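Hypothetical protein (Bacteroides ovatus, PDB 4EPS) is probably a component of the fimbrial tip, the end of a filamentous surface appendage that mediates cell adhesion and biofilm formation. Local coordinates at residues L198-E202 and E203-I207; Y210-A213 and K214-E217; N377-N380 and K381-P384; L440-K443 and D444-E448. All blocks are in the same frame, centred on the assembly; numbering follows the deposited sequence. Where two conformers were deposited one is given.

Contact 1: residues L198-E202 and E203-I207; sequences LDNVE and EGTKI
Thr205 OG1 sits between two backbone carbonyl oxygens of the preceding loop, 2.6 Å from Asn200 O and 2.9 Å from Glu202 O. Its single proton can serve only one of them at a time. The hydroxyl reaches both because OG1 lies between the backbone N and the carbonyl carbon of its own residue (chi1 56°), which turns it into the bend of the loop, while the methyl goes to another side, where Thr205 CG2 lies 3.7 Å from Glu202 OE1. The Thr205 and Glu202 side chains cross obliquely here. Glu202 O takes a bond of 3.2 Å from Thr205 N, a donor that stands well above the carbonyl plane, and the hydroxyl of the same residue is also within bonding distance. The base of the loop is closed by Leu198 N, which gives an almost straight bond (170°) to Thr205 O at 2.9 Å. Next to this bond Leu198 CB packs against the methyl branch CG2 of Ile207, 4.0 Å apart, and Ile207 continues inward onto Ile230 and Leu220 of neighbouring strands. Strands 195-198 and 206-212 are thus joined by a hairpin loop at the protein surface. Its chemistry is chiefly that of main-chain carbonyls gathered round one threonine, which implies that the shape of this exposed loop depends on polar bonds more than on apolar packing.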
# COMPACT_ATOMS: atom_id res chain seq x y z
N LEU A 198 -40.41 -12.10 1.99
CA LEU A 198 -41.25 -11.78 3.13
C LEU A 198 -41.53 -13.05 3.97
O LEU A 198 -42.06 -14.03 3.43
CB LEU A 198 -42.58 -11.16 2.67
CG LEU A 198 -43.38 -10.36 3.70
CD1 LEU A 198 -42.65 -9.10 4.10
CD2 LEU A 198 -44.73 -9.98 3.15
N ASP A 199 -41.18 -12.99 5.28
CA ASP A 199 -41.39 -13.99 6.34
C ASP A 199 -40.66 -15.33 6.14
O ASP A 199 -40.13 -15.85 7.12
CB ASP A 199 -42.88 -14.23 6.59
CG ASP A 199 -43.59 -13.02 7.17
OD1 ASP A 199 -43.28 -12.65 8.33
OD2 ASP A 199 -44.45 -12.45 6.48
N ASN A 200 -40.67 -15.91 4.93
CA ASN A 200 -39.98 -17.19 4.68
C ASN A 200 -39.51 -17.25 3.24
O ASN A 200 -40.07 -16.57 2.38
CB ASN A 200 -40.87 -18.40 5.04
CG ASN A 200 -42.29 -18.30 4.53
OD1 ASN A 200 -42.56 -18.56 3.35
ND2 ASN A 200 -43.22 -17.91 5.40
N VAL A 201 -38.48 -18.06 2.97
CA VAL A 201 -37.88 -18.18 1.65
C VAL A 201 -38.68 -19.18 0.80
O VAL A 201 -38.78 -20.36 1.14
CB VAL A 201 -36.38 -18.52 1.72
CG1 VAL A 201 -35.75 -18.57 0.33
CG2 VAL A 201 -35.64 -17.50 2.59
N GLU A 202 -39.28 -18.65 -0.28
CA GLU A 202 -40.13 -19.28 -1.31
C GLU A 202 -40.13 -18.40 -2.54
O GLU A 202 -39.97 -17.19 -2.40
CB GLU A 202 -41.58 -19.42 -0.81
CG GLU A 202 -41.87 -20.60 0.11
CD GLU A 202 -43.19 -20.50 0.85
OE1 GLU A 202 -44.12 -19.83 0.35
OE2 GLU A 202 -43.29 -21.11 1.94
N GLU A 203 -40.40 -18.96 -3.74
CA GLU A 203 -40.46 -18.18 -4.99
C GLU A 203 -41.60 -17.14 -4.93
O GLU A 203 -41.41 -16.01 -5.38
CB GLU A 203 -40.63 -19.10 -6.21
CG GLU A 203 -40.18 -18.46 -7.52
CD GLU A 203 -40.54 -19.21 -8.80
OE1 GLU A 203 -40.60 -20.46 -8.78
OE2 GLU A 203 -40.72 -18.53 -9.84
N GLY A 204 -42.73 -17.53 -4.33
CA GLY A 204 -43.91 -16.69 -4.17
C GLY A 204 -43.85 -15.63 -3.09
O GLY A 204 -44.76 -14.80 -3.01
N THR A 205 -42.79 -15.62 -2.24
CA THR A 205 -42.67 -14.63 -1.15
C THR A 205 -41.60 -13.56 -1.47
O THR A 205 -41.37 -12.66 -0.65
CB THR A 205 -42.35 -15.32 0.18
OG1 THR A 205 -41.16 -16.10 0.02
CG2 THR A 205 -43.50 -16.20 0.68
N LYS A 206 -40.97 -13.65 -2.66
CA LYS A 206 -39.93 -12.75 -3.14
C LYS A 206 -40.47 -11.34 -3.26
O LYS A 206 -41.56 -11.11 -3.81
CB LYS A 206 -39.36 -13.23 -4.48
CG LYS A 206 -37.92 -12.76 -4.72
CD LYS A 206 -37.41 -13.19 -6.10
CE LYS A 206 -35.96 -12.80 -6.33
NZ LYS A 206 -35.78 -11.33 -6.51
N ILE A 207 -39.71 -10.38 -2.71
CA ILE A 207 -40.15 -8.99 -2.75
C ILE A 207 -39.18 -8.17 -3.62
O ILE A 207 -38.03 -8.59 -3.85
CB ILE A 207 -40.39 -8.45 -1.31
CG1 ILE A 207 -39.13 -8.44 -0.44
CG2 ILE A 207 -41.51 -9.27 -0.63
CD1 ILE A 207 -39.36 -8.09 1.07

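Contact 2: residues Y210-A213 and K214-E217; sequences YYDA and KKDE
Tyr211 OH gives a short hydrogen bond of 2.6 Å to Asp216 OD1, with ring and carboxylate planes 77° apart. The carboxylate oxygen lies at the edge of the ring, in its plane, and is met on its anti side, somewhat out of the carboxylate plane. With CG opposite the backbone N in both residues (chi1 177° for Tyr211, -179° for Asp216), the side chains extend from the two arms of the turn and meet at their polar ends. This is the compact side: Met190 touches both, and the Tyr211 ring also meets that of Tyr218. The backbone is equally close-knit, with Asp212 N 2.8 Å from Glu217 O and Glu217 N 3.2 Å from Asp212 O, the latter oxygen also taking a weak bond from Asp216 N. Asp212 OD1 receives Lys215 N at 3.2 Å from above the carboxylate plane, with a weaker bond from Lys214 N. The buried Glu217 carboxylate is held by Lys215, NZ to OE2 2.8 Å, and by Arg254; Arg219 bridges Asp212 OD2 and Glu217 OE2, probably offsetting their like charges. The loose side belongs to Lys214, whose extended chain leads away, and to the exposed Lys215. Asp216 and Glu217 both face Asp212, and Asp216 has positive backbone angles: a G1 beta bulge, the classic closure of a beta hairpin, here between strands 206-212 and 217-222.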
# COMPACT_ATOMS: atom_id res chain seq x y z
N TYR A 210 -36.86 -1.00 -3.92
CA TYR A 210 -36.24 -0.02 -4.80
C TYR A 210 -34.75 -0.02 -4.54
O TYR A 210 -34.33 0.11 -3.39
CB TYR A 210 -36.85 1.38 -4.58
CG TYR A 210 -36.17 2.43 -5.43
CD1 TYR A 210 -36.42 2.50 -6.80
CD2 TYR A 210 -35.23 3.29 -4.90
CE1 TYR A 210 -35.73 3.40 -7.62
CE2 TYR A 210 -34.54 4.21 -5.70
CZ TYR A 210 -34.81 4.26 -7.06
OH TYR A 210 -34.15 5.17 -7.86
N TYR A 211 -33.93 -0.15 -5.61
CA TYR A 211 -32.49 -0.11 -5.42
C TYR A 211 -31.96 1.28 -5.77
O TYR A 211 -32.12 1.74 -6.91
CB TYR A 211 -31.76 -1.19 -6.26
CG TYR A 211 -30.25 -1.11 -6.14
CD1 TYR A 211 -29.62 -1.32 -4.91
CD2 TYR A 211 -29.46 -0.77 -7.23
CE1 TYR A 211 -28.23 -1.22 -4.78
CE2 TYR A 211 -28.07 -0.66 -7.11
CZ TYR A 211 -27.46 -0.89 -5.89
OH TYR A 211 -26.10 -0.75 -5.77
N ASP A 212 -31.34 1.94 -4.80
CA ASP A 212 -30.74 3.26 -5.00
C ASP A 212 -29.31 3.02 -5.39
O ASP A 212 -28.48 2.72 -4.54
CB ASP A 212 -30.84 4.13 -3.73
CG ASP A 212 -30.36 5.57 -3.92
OD1 ASP A 212 -29.52 5.82 -4.82
OD2 ASP A 212 -30.80 6.44 -3.16
N ALA A 213 -29.01 3.11 -6.69
CA ALA A 213 -27.67 2.83 -7.21
C ALA A 213 -26.62 3.84 -6.75
O ALA A 213 -25.45 3.46 -6.59
CB ALA A 213 -27.70 2.73 -8.73
N LYS A 214 -27.02 5.11 -6.53
CA LYS A 214 -26.13 6.18 -6.08
C LYS A 214 -25.65 5.93 -4.64
O LYS A 214 -24.46 6.06 -4.36
CB LYS A 214 -26.83 7.55 -6.17
CG LYS A 214 -25.91 8.75 -5.98
CD LYS A 214 -26.69 10.06 -5.99
CE LYS A 214 -25.79 11.25 -5.77
NZ LYS A 214 -26.57 12.52 -5.77
N LYS A 215 -26.57 5.56 -3.73
CA LYS A 215 -26.22 5.30 -2.32
C LYS A 215 -25.88 3.82 -2.06
O LYS A 215 -25.38 3.51 -0.97
CB LYS A 215 -27.38 5.70 -1.39
CG LYS A 215 -27.66 7.20 -1.33
CD LYS A 215 -28.80 7.54 -0.37
CE LYS A 215 -28.35 7.64 1.07
NZ LYS A 215 -29.48 7.47 2.02
N ASP A 216 -26.16 2.91 -3.03
CA ASP A 216 -25.98 1.45 -2.92
C ASP A 216 -26.79 0.91 -1.72
O ASP A 216 -26.23 0.30 -0.79
CB ASP A 216 -24.49 1.03 -2.83
CG ASP A 216 -24.31 -0.48 -2.75
OD1 ASP A 216 -25.13 -1.22 -3.35
OD2 ASP A 216 -23.40 -0.93 -2.02
N GLU A 217 -28.10 1.13 -1.75
CA GLU A 217 -28.94 0.65 -0.65
C GLU A 217 -30.32 0.34 -1.21
O GLU A 217 -30.68 0.87 -2.28
CB GLU A 217 -28.98 1.66 0.54
CG GLU A 217 -29.73 2.94 0.26
CD GLU A 217 -29.71 4.00 1.34
OE1 GLU A 217 -28.87 3.92 2.27
OE2 GLU A 217 -30.52 4.95 1.23

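Contact 3: residues N377-N380 and K381-P384; sequences NENN and KNKP
Asn379 OD1 accepts two backbone amides, Lys381 N and Asn382 N, each at 3.0 Å. The bond from Lys381, two residues on, makes an Asx turn, with Asn382 N a further donor. Asn382 N approaches nearly along the C=O axis (170°), whereas Lys381 N comes from above the carbonyl plane. The torsion chi1 of 66° places the amide group of Asn379 between its own N and carbonyl carbon and folds OD1 back over the turn that follows. The main chain adds a third link, Lys383 N to Asn379 O at 3.1 Å. Around this first shell, the Asn382 side chain crosses that of Asn379 at a slant, the amide planes 15° apart, and its ND2 donates to a water at 2.9 Å that also takes the Asn379 N-H. On another flank Pro384 CD sits 3.4 Å from Asn380 O, and Glu378 CB packs on Lys383 CB at 4.0 Å. The charged ends of this last pair are positioned from outside: Glu378 by Arg386 and Tyr317, Lys383 by Asp375 and the carbonyls of Ser369 and Thr371. The turn follows helix 354-359, leads through the 3-10 start at Lys383-Pro384 toward helix 389-403, and is tied by Pro384 O to Ser434 at the head of helix 434-438.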
# COMPACT_ATOMS: atom_id res chain seq x y z
N ASN A 377 -6.98 4.69 -41.11
CA ASN A 377 -5.98 5.49 -40.40
C ASN A 377 -4.72 4.73 -40.00
O ASN A 377 -3.67 5.36 -39.87
CB ASN A 377 -6.60 6.14 -39.16
CG ASN A 377 -7.72 7.10 -39.54
OD1 ASN A 377 -7.64 7.77 -40.56
ND2 ASN A 377 -8.78 7.14 -38.76
N GLU A 378 -4.81 3.41 -39.78
CA GLU A 378 -3.65 2.62 -39.36
C GLU A 378 -3.42 1.47 -40.32
O GLU A 378 -4.37 0.81 -40.72
CB GLU A 378 -3.84 2.09 -37.93
CG GLU A 378 -3.92 3.17 -36.88
CD GLU A 378 -3.19 2.77 -35.62
OE1 GLU A 378 -3.75 1.96 -34.85
OE2 GLU A 378 -2.03 3.21 -35.44
N ASN A 379 -2.14 1.19 -40.63
CA ASN A 379 -1.76 0.13 -41.57
C ASN A 379 -1.97 -1.27 -40.94
O ASN A 379 -2.33 -1.39 -39.76
CB ASN A 379 -0.30 0.34 -42.11
CG ASN A 379 0.81 0.20 -41.09
OD1 ASN A 379 0.74 -0.58 -40.13
ND2 ASN A 379 1.90 0.93 -41.31
N ASN A 380 -1.75 -2.33 -41.74
CA ASN A 380 -2.02 -3.69 -41.28
C ASN A 380 -0.91 -4.28 -40.35
O ASN A 380 -1.02 -5.44 -39.95
CB ASN A 380 -2.27 -4.60 -42.48
CG ASN A 380 -1.10 -4.76 -43.42
OD1 ASN A 380 0.06 -4.71 -43.02
ND2 ASN A 380 -1.39 -5.05 -44.66
N LYS A 381 0.12 -3.49 -40.02
CA LYS A 381 1.14 -3.90 -39.05
C LYS A 381 0.79 -3.35 -37.66
O LYS A 381 0.97 -4.03 -36.66
CB LYS A 381 2.55 -3.42 -39.49
CG LYS A 381 3.03 -4.03 -40.80
CD LYS A 381 4.37 -3.45 -41.27
CE LYS A 381 4.21 -2.44 -42.38
NZ LYS A 381 5.46 -2.29 -43.18
N ASN A 382 0.24 -2.13 -37.60
CA ASN A 382 -0.13 -1.45 -36.34
C ASN A 382 -1.55 -1.75 -35.85
O ASN A 382 -1.74 -1.97 -34.65
CB ASN A 382 0.02 0.06 -36.52
CG ASN A 382 1.46 0.47 -36.68
OD1 ASN A 382 2.34 0.04 -35.93
ND2 ASN A 382 1.73 1.26 -37.70
N LYS A 383 -2.54 -1.70 -36.73
CA LYS A 383 -3.95 -1.89 -36.34
C LYS A 383 -4.17 -3.23 -35.55
O LYS A 383 -4.81 -3.17 -34.50
CB LYS A 383 -4.89 -1.78 -37.55
CG LYS A 383 -6.39 -1.90 -37.17
CD LYS A 383 -6.94 -0.68 -36.43
CE LYS A 383 -8.40 -0.88 -36.01
NZ LYS A 383 -9.34 -0.95 -37.17
N PRO A 384 -3.62 -4.41 -35.96
CA PRO A 384 -3.85 -5.64 -35.16
C PRO A 384 -3.17 -5.67 -33.80
O PRO A 384 -3.42 -6.60 -33.03
CB PRO A 384 -3.28 -6.75 -36.05
CG PRO A 384 -3.22 -6.16 -37.44
CD PRO A 384 -2.87 -4.73 -37.19
O HOH W 1 -0.21 2.83 -39.23

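Contact 4: residues L440-K443 and D444-E448; sequences LQDK and DNSLE
Gln441 bonds to the start of helix 446-458 through both ends of its amide. OE1 accepts Leu447 N at 3.0 Å, almost straight at 172°, and on the opposite face of its plane takes Asp442 N, also at 3.0 Å. NE2 donates to Asn445 OD1 at 2.9 Å, with that oxygen lying in the Gln441 amide plane, and to Ser486 O beyond the turn. A bend at chi2 (60°) carries the amide back over the helix start. Asn445, the N-cap, has its OD1 weakly bonded by Glu448 N, while its ND2 gives a well-formed bond to Glu448 OE1 at 2.9 Å, using the anti lone pair of that carboxylate oxygen. Asp442 OD1 takes Ser446 N at 3.1 Å and, weakly, Asp444 N, and Asp442 O accepts Asn445 N to close a type I turn. Ser446 OG stands 3.1 Å from Leu440 O. At the tip of the turn, a water bridges Lys443 NZ and Asp444 OD2, 2.8 Å from each. The first amides of the helix therefore find acceptors in side chains of Gln441, Asp442 and Asn445, and the Asp442 carboxylate is placed where the positive end of the helix dipole would probably favour its ionised form.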
# COMPACT_ATOMS: atom_id res chain seq x y z
N LEU A 440 -0.89 -10.78 -23.92
CA LEU A 440 -0.88 -11.79 -22.86
C LEU A 440 0.49 -12.47 -22.72
O LEU A 440 0.79 -13.05 -21.68
CB LEU A 440 -1.93 -12.88 -23.12
CG LEU A 440 -3.40 -12.39 -23.06
CD1 LEU A 440 -4.34 -13.54 -23.37
CD2 LEU A 440 -3.74 -11.86 -21.67
N GLN A 441 1.29 -12.46 -23.78
CA GLN A 441 2.59 -13.13 -23.73
C GLN A 441 3.72 -12.11 -23.82
O GLN A 441 3.61 -11.09 -24.51
CB GLN A 441 2.68 -14.18 -24.89
CG GLN A 441 3.99 -15.03 -24.95
CD GLN A 441 4.21 -15.85 -23.68
OE1 GLN A 441 4.24 -15.31 -22.57
NE2 GLN A 441 4.41 -17.15 -23.82
N ASP A 442 4.83 -12.37 -23.12
CA ASP A 442 6.02 -11.53 -23.23
C ASP A 442 7.26 -12.44 -23.31
O ASP A 442 7.13 -13.66 -23.28
CB ASP A 442 6.10 -10.50 -22.07
CG ASP A 442 6.29 -11.06 -20.66
OD1 ASP A 442 6.60 -12.27 -20.53
OD2 ASP A 442 6.15 -10.29 -19.70
N LYS A 443 8.46 -11.83 -23.39
CA LYS A 443 9.73 -12.55 -23.54
C LYS A 443 10.06 -13.45 -22.34
O LYS A 443 10.82 -14.40 -22.50
CB LYS A 443 10.89 -11.54 -23.79
CG LYS A 443 11.19 -10.60 -22.61
CD LYS A 443 12.10 -9.43 -23.01
CE LYS A 443 12.49 -8.56 -21.84
NZ LYS A 443 11.31 -7.95 -21.17
N ASP A 444 9.47 -13.17 -21.16
CA ASP A 444 9.65 -13.97 -19.94
C ASP A 444 8.52 -15.01 -19.75
O ASP A 444 8.32 -15.50 -18.63
CB ASP A 444 9.74 -13.05 -18.71
CG ASP A 444 10.99 -12.17 -18.74
OD1 ASP A 444 12.00 -12.60 -19.31
OD2 ASP A 444 10.90 -11.01 -18.29
N ASN A 445 7.81 -15.39 -20.83
CA ASN A 445 6.71 -16.38 -20.80
C ASN A 445 5.68 -16.06 -19.69
O ASN A 445 5.31 -16.94 -18.89
CB ASN A 445 7.24 -17.83 -20.68
CG ASN A 445 6.28 -18.92 -21.10
OD1 ASN A 445 5.13 -18.68 -21.49
ND2 ASN A 445 6.74 -20.15 -21.05
N SER A 446 5.17 -14.82 -19.66
CA SER A 446 4.13 -14.41 -18.69
C SER A 446 2.85 -15.25 -18.85
O SER A 446 2.15 -15.50 -17.86
CB SER A 446 3.79 -12.93 -18.83
OG SER A 446 3.49 -12.60 -20.18
N LEU A 447 2.56 -15.73 -20.06
CA LEU A 447 1.36 -16.54 -20.26
C LEU A 447 1.41 -17.78 -19.36
O LEU A 447 0.46 -18.06 -18.63
CB LEU A 447 1.24 -16.92 -21.74
CG LEU A 447 -0.04 -17.60 -22.20
CD1 LEU A 447 -0.18 -17.44 -23.70
CD2 LEU A 447 -0.02 -19.12 -21.90
N GLU A 448 2.52 -18.51 -19.37
CA GLU A 448 2.59 -19.71 -18.53
C GLU A 448 2.90 -19.38 -17.06
O GLU A 448 2.27 -19.97 -16.18
CB GLU A 448 3.62 -20.71 -19.10
CG GLU A 448 3.14 -21.27 -20.44
CD GLU A 448 3.81 -22.54 -20.94
OE1 GLU A 448 5.01 -22.49 -21.30
OE2 GLU A 448 3.10 -23.57 -21.04
O HOH W 2 9.59 -8.61 -19.08

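Overall arrangement
Read from the N terminus, the four contacts come in series, each finishing before the next begins, so none nests within or crosses another. Contact 1 closes the loop between strands 195-198 and 206-212, and contact 2 closes the hairpin at the far end of that same strand, leading into 217-222; their centres are about 21 Å apart, and both lie in the fimbrillin-like range. The chain then travels far: contact 3 shapes the loop before helix 389-403, its centre about 56 Å from that of contact 1, across the chain's centre. Contact 4 turns the chain from helix 434-438 into 446-458, with nearest atoms about 10 Å from contact 3.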